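Local coordinates for protein beta-Ala-His dipeptidase (Homo sapiens, PDB 3DLJ) that hydrolyses Xaa-His dipeptides, above all carnosine and anserine, as a secreted metallopeptidase of the M20 family with two zinc ions per subunit, at residues F27-S39 and L136-L149. Sequence-based numbering, arbitrary orientation.
With ZN (zinc ion), chain D; ZN (zinc ion), chain C.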
ATOM      1  N   PHE A  27      -6.038 -21.094  10.372  1.00 32.02           N
ATOM      2  CA  PHE A  27      -5.770 -19.683  10.140  1.00 31.10           C
ATOM      3  C   PHE A  27      -5.698 -19.457   8.614  1.00 30.46           C
ATOM      4  O   PHE A  27      -6.152 -18.456   8.135  1.00 30.28           O
ATOM      5  CB  PHE A  27      -4.467 -19.222  10.825  1.00 31.15           C
ATOM      6  CG  PHE A  27      -4.527 -19.113  12.364  1.00 31.03           C
ATOM      7  CD1 PHE A  27      -5.733 -19.134  13.059  1.00 31.22           C
ATOM      8  CD2 PHE A  27      -3.345 -18.941  13.098  1.00 29.62           C
ATOM      9  CE1 PHE A  27      -5.776 -18.998  14.439  1.00 30.96           C
ATOM     10  CE2 PHE A  27      -3.366 -18.805  14.471  1.00 29.42           C
ATOM     11  CZ  PHE A  27      -4.580 -18.838  15.160  1.00 30.94           C
ATOM     12  N   VAL A  28      -5.107 -20.410   7.891  1.00 30.14           N
ATOM     13  CA  VAL A  28      -4.927 -20.397   6.438  1.00 29.32           C
ATOM     14  C   VAL A  28      -6.242 -20.637   5.697  1.00 30.00           C
ATOM     15  O   VAL A  28      -6.430 -20.130   4.595  1.00 30.33           O
ATOM     16  CB  VAL A  28      -3.883 -21.482   5.982  1.00 29.22           C
ATOM     17  CG1 VAL A  28      -3.941 -21.723   4.461  1.00 28.46           C
ATOM     18  CG2 VAL A  28      -2.474 -21.095   6.401  1.00 28.19           C
ATOM     19  N   GLN A  29      -7.155 -21.399   6.300  1.00 29.87           N
ATOM     20  CA  GLN A  29      -8.465 -21.598   5.710  1.00 30.33           C
ATOM     21  C   GLN A  29      -9.329 -20.354   5.892  1.00 30.12           C
ATOM     22  O   GLN A  29     -10.095 -20.017   5.001  1.00 30.27           O
ATOM     23  CB  GLN A  29      -9.159 -22.851   6.292  1.00 30.77           C
ATOM     24  CG  GLN A  29     -10.619 -22.986   5.922  1.00 30.92           C
ATOM     25  CD  GLN A  29     -10.841 -23.315   4.445  1.00 33.92           C
ATOM     26  OE1 GLN A  29     -10.014 -23.965   3.801  1.00 33.92           O
ATOM     27  NE2 GLN A  29     -11.968 -22.865   3.911  1.00 32.80           N
ATOM     28  N   THR A  30      -9.225 -19.675   7.036  1.00 29.93           N
ATOM     29  CA  THR A  30      -9.930 -18.405   7.182  1.00 30.61           C
ATOM     30  C   THR A  30      -9.440 -17.409   6.123  1.00 31.05           C
ATOM     31  O   THR A  30     -10.247 -16.731   5.487  1.00 31.57           O
ATOM     32  CB  THR A  30      -9.784 -17.798   8.568  1.00 30.91           C
ATOM     33  OG1 THR A  30     -10.293 -18.725   9.534  1.00 31.82           O
ATOM     34  CG2 THR A  30     -10.576 -16.495   8.663  1.00 29.33           C
ATOM     35  N   LEU A  31      -8.129 -17.352   5.895  1.00 30.48           N
ATOM     36  CA  LEU A  31      -7.629 -16.465   4.865  1.00 30.10           C
ATOM     37  C   LEU A  31      -8.188 -16.824   3.480  1.00 30.58           C
ATOM     38  O   LEU A  31      -8.580 -15.942   2.725  1.00 31.31           O
ATOM     39  CB  LEU A  31      -6.094 -16.409   4.887  1.00 29.75           C
ATOM     40  CG  LEU A  31      -5.434 -15.501   3.843  1.00 29.92           C
ATOM     41  CD1 LEU A  31      -5.944 -14.062   3.951  1.00 27.59           C
ATOM     42  CD2 LEU A  31      -3.890 -15.561   3.960  1.00 28.63           C
ATOM     43  N   LYS A  32      -8.207 -18.115   3.149  1.00 31.40           N
ATOM     44  CA  LYS A  32      -8.813 -18.620   1.914  1.00 31.95           C
ATOM     45  C   LYS A  32     -10.268 -18.126   1.759  1.00 32.01           C
ATOM     46  O   LYS A  32     -10.663 -17.663   0.681  1.00 31.63           O
ATOM     47  CB  LYS A  32      -8.758 -20.159   1.894  1.00 31.69           C
ATOM     48  CG  LYS A  32      -9.305 -20.807   0.611  1.00 32.03           C
ATOM     49  CD  LYS A  32      -8.951 -22.304   0.569  1.00 33.14           C
ATOM     50  CE  LYS A  32      -8.932 -22.847  -0.875  1.00 33.22           C
ATOM     51  NZ  LYS A  32     -10.281 -23.313  -1.307  1.00 33.86           N
ATOM     52  N   GLU A  33     -11.031 -18.193   2.855  1.00 32.17           N
ATOM     53  CA  GLU A  33     -12.417 -17.715   2.892  1.00 32.46           C
ATOM     54  C   GLU A  33     -12.525 -16.206   2.765  1.00 32.31           C
ATOM     55  O   GLU A  33     -13.438 -15.718   2.114  1.00 32.84           O
ATOM     56  CB  GLU A  33     -13.124 -18.163   4.162  1.00 32.47           C
ATOM     57  CG  GLU A  33     -13.396 -19.656   4.222  1.00 36.23           C
ATOM     58  CD  GLU A  33     -13.736 -20.140   5.623  1.00 41.97           C
ATOM     59  OE1 GLU A  33     -13.815 -21.373   5.801  1.00 44.32           O
ATOM     60  OE2 GLU A  33     -13.918 -19.308   6.551  1.00 44.56           O
ATOM     61  N   TRP A  34     -11.620 -15.455   3.385  1.00 31.56           N
ATOM     62  CA  TRP A  34     -11.678 -13.988   3.246  1.00 31.61           C
ATOM     63  C   TRP A  34     -11.272 -13.517   1.836  1.00 30.91           C
ATOM     64  O   TRP A  34     -11.862 -12.606   1.313  1.00 31.41           O
ATOM     65  CB  TRP A  34     -10.875 -13.262   4.343  1.00 31.05           C
ATOM     66  CG  TRP A  34     -11.562 -13.203   5.687  1.00 30.06           C
ATOM     67  CD1 TRP A  34     -12.444 -14.112   6.200  1.00 29.24           C
ATOM     68  CD2 TRP A  34     -11.356 -12.217   6.718  1.00 29.83           C
ATOM     69  NE1 TRP A  34     -12.823 -13.741   7.467  1.00 30.41           N
ATOM     70  CE2 TRP A  34     -12.176 -12.582   7.813  1.00 30.75           C
ATOM     71  CE3 TRP A  34     -10.563 -11.062   6.818  1.00 29.67           C
ATOM     72  CZ2 TRP A  34     -12.242 -11.828   8.991  1.00 29.47           C
ATOM     73  CZ3 TRP A  34     -10.626 -10.303   7.995  1.00 30.05           C
ATOM     74  CH2 TRP A  34     -11.464 -10.696   9.066  1.00 30.21           C
ATOM     75  N   VAL A  35     -10.271 -14.166   1.249  1.00 30.99           N
ATOM     76  CA  VAL A  35      -9.795 -13.900  -0.106  1.00 30.46           C
ATOM     77  C   VAL A  35     -10.864 -14.181  -1.195  1.00 31.20           C
ATOM     78  O   VAL A  35     -10.928 -13.484  -2.208  1.00 31.57           O
ATOM     79  CB  VAL A  35      -8.463 -14.710  -0.390  1.00 30.61           C
ATOM     80  CG1 VAL A  35      -8.228 -14.901  -1.909  1.00 27.69           C
ATOM     81  CG2 VAL A  35      -7.252 -14.022   0.279  1.00 28.84           C
ATOM     82  N   ALA A  36     -11.694 -15.197  -0.963  1.00 31.42           N
ATOM     83  CA  ALA A  36     -12.775 -15.570  -1.863  1.00 31.97           C
ATOM     84  C   ALA A  36     -13.930 -14.542  -1.915  1.00 32.34           C
ATOM     85  O   ALA A  36     -14.761 -14.580  -2.820  1.00 31.92           O
ATOM     86  CB  ALA A  36     -13.292 -16.966  -1.506  1.00 31.64           C
ATOM     87  N   ILE A  37     -13.971 -13.631  -0.946  1.00 32.72           N
ATOM     88  CA  ILE A  37     -14.911 -12.518  -0.980  1.00 33.21           C
ATOM     89  C   ILE A  37     -14.286 -11.429  -1.864  1.00 34.05           C
ATOM     90  O   ILE A  37     -13.287 -10.838  -1.509  1.00 34.17           O
ATOM     91  CB  ILE A  37     -15.243 -11.985   0.424  1.00 32.83           C
ATOM     92  CG1 ILE A  37     -15.740 -13.148   1.322  1.00 33.57           C
ATOM     93  CG2 ILE A  37     -16.294 -10.853   0.335  1.00 32.57           C
ATOM     94  CD1 ILE A  37     -15.935 -12.808   2.784  1.00 33.57           C
ATOM     95  N   GLU A  38     -14.875 -11.198  -3.027  1.00 34.50           N
ATOM     96  CA  GLU A  38     -14.266 -10.347  -4.037  1.00 35.13           C
ATOM     97  C   GLU A  38     -14.490  -8.866  -3.746  1.00 35.07           C
ATOM     98  O   GLU A  38     -15.224  -8.172  -4.465  1.00 35.63           O
ATOM     99  CB  GLU A  38     -14.764 -10.776  -5.410  1.00 35.11           C
ATOM    100  CG  GLU A  38     -14.449 -12.255  -5.621  1.00 35.97           C
ATOM    101  CD  GLU A  38     -14.754 -12.755  -7.021  1.00 39.10           C
ATOM    102  OE1 GLU A  38     -14.924 -11.912  -7.936  1.00 40.85           O
ATOM    103  OE2 GLU A  38     -14.803 -13.994  -7.209  1.00 38.35           O
ATOM    104  N   SER A  39     -13.819  -8.394  -2.685  1.00 34.88           N
ATOM    105  CA  SER A  39     -14.049  -7.057  -2.101  1.00 34.31           C
ATOM    106  C   SER A  39     -13.352  -5.921  -2.864  1.00 34.04           C
ATOM    107  O   SER A  39     -12.658  -5.072  -2.299  1.00 32.24           O
ATOM    108  CB  SER A  39     -13.658  -7.058  -0.620  1.00 34.42           C
ATOM    109  OG  SER A  39     -12.369  -7.621  -0.434  1.00 33.42           O
ATOM    110  N   LEU A 136       1.096 -18.663  -0.392  1.00 32.12           N
ATOM    111  CA  LEU A 136      -0.379 -18.639  -0.491  1.00 31.24           C
ATOM    112  C   LEU A 136      -0.795 -17.590  -1.498  1.00 31.22           C
ATOM    113  O   LEU A 136      -0.756 -16.398  -1.198  1.00 30.99           O
ATOM    114  CB  LEU A 136      -1.014 -18.346   0.885  1.00 30.42           C
ATOM    115  CG  LEU A 136      -0.510 -19.184   2.074  1.00 28.90           C
ATOM    116  CD1 LEU A 136      -0.939 -18.621   3.457  1.00 22.76           C
ATOM    117  CD2 LEU A 136      -0.970 -20.632   1.888  1.00 26.99           C
ATOM    118  N   TYR A 137      -1.210 -18.037  -2.679  1.00 31.98           N
ATOM    119  CA  TYR A 137      -1.470 -17.150  -3.821  1.00 32.05           C
ATOM    120  C   TYR A 137      -2.925 -16.719  -3.891  1.00 32.42           C
ATOM    121  O   TYR A 137      -3.822 -17.554  -3.806  1.00 32.60           O
ATOM    122  CB  TYR A 137      -1.105 -17.855  -5.127  1.00 32.26           C
ATOM    123  CG  TYR A 137       0.373 -17.898  -5.390  1.00 32.03           C
ATOM    124  CD1 TYR A 137       1.130 -19.018  -5.080  1.00 30.97           C
ATOM    125  CD2 TYR A 137       1.014 -16.811  -5.974  1.00 32.56           C
ATOM    126  CE1 TYR A 137       2.501 -19.046  -5.335  1.00 30.52           C
ATOM    127  CE2 TYR A 137       2.371 -16.829  -6.221  1.00 31.82           C
ATOM    128  CZ  TYR A 137       3.101 -17.939  -5.917  1.00 32.21           C
ATOM    129  OH  TYR A 137       4.457 -17.912  -6.173  1.00 34.95           O
ATOM    130  N   GLY A 138      -3.155 -15.417  -4.065  1.00 31.41           N
ATOM    131  CA  GLY A 138      -4.499 -14.901  -4.129  1.00 31.34           C
ATOM    132  C   GLY A 138      -4.500 -13.405  -3.972  1.00 31.46           C
ATOM    133  O   GLY A 138      -3.601 -12.839  -3.332  1.00 32.11           O
ATOM    134  N   ARG A 139      -5.499 -12.754  -4.551  1.00 30.44           N
ATOM    135  CA  ARG A 139      -5.628 -11.306  -4.408  1.00 30.77           C
ATOM    136  C   ARG A 139      -6.010 -10.919  -2.965  1.00 30.38           C
ATOM    137  O   ARG A 139      -7.000 -11.408  -2.417  1.00 29.79           O
ATOM    138  CB  ARG A 139      -6.635 -10.747  -5.436  1.00 29.79           C
ATOM    139  CG  ARG A 139      -7.060  -9.317  -5.163  1.00 31.08           C
ATOM    140  CD  ARG A 139      -5.851  -8.317  -5.258  1.00 30.39           C
ATOM    141  NE  ARG A 139      -5.579  -7.953  -6.652  1.00 29.87           N
ATOM    142  CZ  ARG A 139      -4.424  -8.128  -7.298  1.00 30.98           C
ATOM    143  NH1 ARG A 139      -4.349  -7.756  -8.566  1.00 29.53           N
ATOM    144  NH2 ARG A 139      -3.336  -8.645  -6.696  1.00 30.25           N
ATOM    145  N   GLY A 140      -5.217 -10.030  -2.364  1.00 31.18           N
ATOM    146  CA  GLY A 140      -5.413  -9.631  -0.962  1.00 30.66           C
ATOM    147  C   GLY A 140      -4.660 -10.473   0.058  1.00 30.89           C
ATOM    148  O   GLY A 140      -4.799 -10.242   1.259  1.00 30.99           O
ATOM    149  N   ALA A 141      -3.890 -11.463  -0.399  1.00 31.14           N
ATOM    150  CA  ALA A 141      -3.146 -12.352   0.524  1.00 31.87           C
ATOM    151  C   ALA A 141      -2.180 -11.578   1.404  1.00 32.08           C
ATOM    152  O   ALA A 141      -2.142 -11.789   2.613  1.00 32.75           O
ATOM    153  CB  ALA A 141      -2.395 -13.465  -0.240  1.00 31.46           C
ATOM    154  N   THR A 142      -1.391 -10.697   0.787  1.00 32.17           N
ATOM    155  CA  THR A 142      -0.495  -9.783   1.515  1.00 31.88           C
ATOM    156  C   THR A 142      -1.150  -8.378   1.703  1.00 31.76           C
ATOM    157  O   THR A 142      -0.953  -7.731   2.726  1.00 32.32           O
ATOM    158  CB  THR A 142       0.895  -9.659   0.821  1.00 31.29           C
ATOM    159  OG1 THR A 142       1.918  -9.495   1.814  1.00 33.54           O
ATOM    160  CG2 THR A 142       0.952  -8.470  -0.126  1.00 29.74           C
ATOM    161  N   ASP A 143      -1.940  -7.941   0.730  1.00 31.57           N
ATOM    162  CA  ASP A 143      -2.502  -6.567   0.688  1.00 31.81           C
ATOM    163  C   ASP A 143      -4.062  -6.539   0.624  1.00 31.07           C
ATOM    164  O   ASP A 143      -4.626  -6.454  -0.464  1.00 31.42           O
ATOM    165  CB  ASP A 143      -1.900  -5.854  -0.534  1.00 31.53           C
ATOM    166  CG  ASP A 143      -2.214  -4.362  -0.592  1.00 33.43           C
ATOM    167  OD1 ASP A 143      -2.712  -3.777   0.401  1.00 31.63           O
ATOM    168  OD2 ASP A 143      -1.941  -3.765  -1.667  1.00 35.45           O
ATOM    169  N   ASN A 144      -4.776  -6.586   1.753  1.00 30.58           N
ATOM    170  CA  ASN A 144      -4.235  -6.586   3.116  1.00 30.09           C
ATOM    171  C   ASN A 144      -4.913  -7.603   4.062  1.00 30.15           C
ATOM    172  O   ASN A 144      -4.945  -7.392   5.267  1.00 31.08           O
ATOM    173  CB  ASN A 144      -4.377  -5.172   3.686  1.00 29.83           C
ATOM    174  CG  ASN A 144      -3.532  -4.935   4.917  1.00 29.53           C
ATOM    175  OD1 ASN A 144      -3.986  -4.301   5.876  1.00 29.52           O
ATOM    176  ND2 ASN A 144      -2.295  -5.431   4.903  1.00 27.84           N
ATOM    177  N   LYS A 145      -5.445  -8.709   3.532  1.00 30.05           N
ATOM    178  CA  LYS A 145      -6.249  -9.659   4.341  1.00 29.54           C
ATOM    179  C   LYS A 145      -5.358 -10.547   5.215  1.00 29.59           C
ATOM    180  O   LYS A 145      -5.682 -10.801   6.381  1.00 30.04           O
ATOM    181  CB  LYS A 145      -7.184 -10.489   3.443  1.00 28.99           C
ATOM    182  CG  LYS A 145      -8.349  -9.655   2.856  1.00 30.20           C
ATOM    183  CD  LYS A 145      -9.025 -10.293   1.641  1.00 28.58           C
ATOM    184  CE  LYS A 145     -10.258  -9.494   1.251  1.00 29.26           C
ATOM    185  NZ  LYS A 145     -10.959 -10.048   0.042  1.00 27.24           N
ATOM    186  N   GLY A 146      -4.223 -10.982   4.667  1.00 29.14           N
ATOM    187  CA  GLY A 146      -3.215 -11.740   5.433  1.00 29.24           C
ATOM    188  C   GLY A 146      -2.794 -11.070   6.742  1.00 29.43           C
ATOM    189  O   GLY A 146      -2.939 -11.660   7.811  1.00 29.91           O
ATOM    190  N   PRO A 147      -2.211  -9.856   6.667  1.00 29.32           N
ATOM    191  CA  PRO A 147      -1.818  -9.161   7.897  1.00 29.33           C
ATOM    192  C   PRO A 147      -2.974  -8.717   8.819  1.00 29.78           C
ATOM    193  O   PRO A 147      -2.801  -8.685  10.035  1.00 31.16           O
ATOM    194  CB  PRO A 147      -0.990  -7.957   7.377  1.00 28.59           C
ATOM    195  CG  PRO A 147      -0.562  -8.329   6.026  1.00 27.19           C
ATOM    196  CD  PRO A 147      -1.758  -9.116   5.472  1.00 28.95           C
ATOM    197  N   VAL A 148      -4.138  -8.398   8.281  1.00 30.38           N
ATOM    198  CA  VAL A 148      -5.287  -8.141   9.157  1.00 30.14           C
ATOM    199  C   VAL A 148      -5.649  -9.396   9.949  1.00 30.39           C
ATOM    200  O   VAL A 148      -5.902  -9.328  11.162  1.00 30.78           O
ATOM    201  CB  VAL A 148      -6.534  -7.579   8.415  1.00 29.68           C
ATOM    202  CG1 VAL A 148      -7.741  -7.493   9.357  1.00 27.79           C
ATOM    203  CG2 VAL A 148      -6.242  -6.215   7.837  1.00 29.29           C
ATOM    204  N   LEU A 149      -5.659 -10.540   9.269  1.00 30.75           N
ATOM    205  CA  LEU A 149      -6.024 -11.815   9.918  1.00 29.64           C
ATOM    206  C   LEU A 149      -4.959 -12.299  10.868  1.00 29.01           C
ATOM    207  O   LEU A 149      -5.286 -12.902  11.868  1.00 29.53           O
ATOM    208  CB  LEU A 149      -6.365 -12.893   8.886  1.00 29.56           C
ATOM    209  CG  LEU A 149      -7.826 -12.846   8.412  1.00 31.60           C
ATOM    210  CD1 LEU A 149      -8.058 -13.780   7.208  1.00 30.72           C
ATOM    211  CD2 LEU A 149      -8.784 -13.196   9.570  1.00 30.00           C
TER
HETATM  212 ZN    ZN D2002      -2.964  -2.177   1.495  1.00 30.29          ZN
HETATM  213 ZN    ZN C2001      -2.859  -1.829  -1.956  1.00 34.93          ZN
HETATM  214  O   HOH W   1      -9.523 -11.124  -2.116  1.00 25.37           O
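Lys145 crosses from helix 141-149 to residues 34-39 of the other segment. Its chain runs extended beyond CG, with CG anti to the carbonyl carbon (chi1 -71°), carrying the ammonium to Trp34 and Ser39. NZ donates to Trp34 O at 3.0 Å and to Ser39 OG at 2.8 Å. It meets Trp34 O from above the carbonyl plane, while Ile37 N reaches the same oxygen from the opposite face. A water accepts from Lys145 NZ and donates to Val35 O and Arg139 O. NZ, in a buried site, is gripped by these three partners, which would favour the charged ammonium.

Beside this polar end the packing is apolar. Leu149 lies over one face of the Trp34 indole. Its CD2 makes a CH-pi contact with the six-membered ring, 3.6 Å from the centroid and nearly on the normal. CD1 lies between the indole and Leu31, 3.6 Å from Leu31 CA. Val148 CG1 meets the indole at its edge. Leu31 is a knob in the hole formed by Ala141, Lys145, Gly146 and Leu149. With CG anti to the backbone N (chi1 -180°), it brings CD1 to 3.6 Å from Gly146 N. Val35 CG1 rests against Arg139 O in the Gly138-Ala141 type II turn, and Val28 meets Leu136.

Ser39, whose OG also bonds to Leu111 O, lies close to Asp112, probably an active-site residue. Asp143, two residues before Lys145, bridges both zinc ions; one is completed by His110 and Asp206, the other by Glu178 and His456. The contact thus joins helix 24-35 to a zinc-binding segment of the M20 peptidase. The two helix axes approach to 9.9 Å at 136°. Helix 46-65 packs on Trp34, Tyr467 of helix 464-482 meets Leu31 and Leu149, and strand 461-463 pairs with strand 135-137.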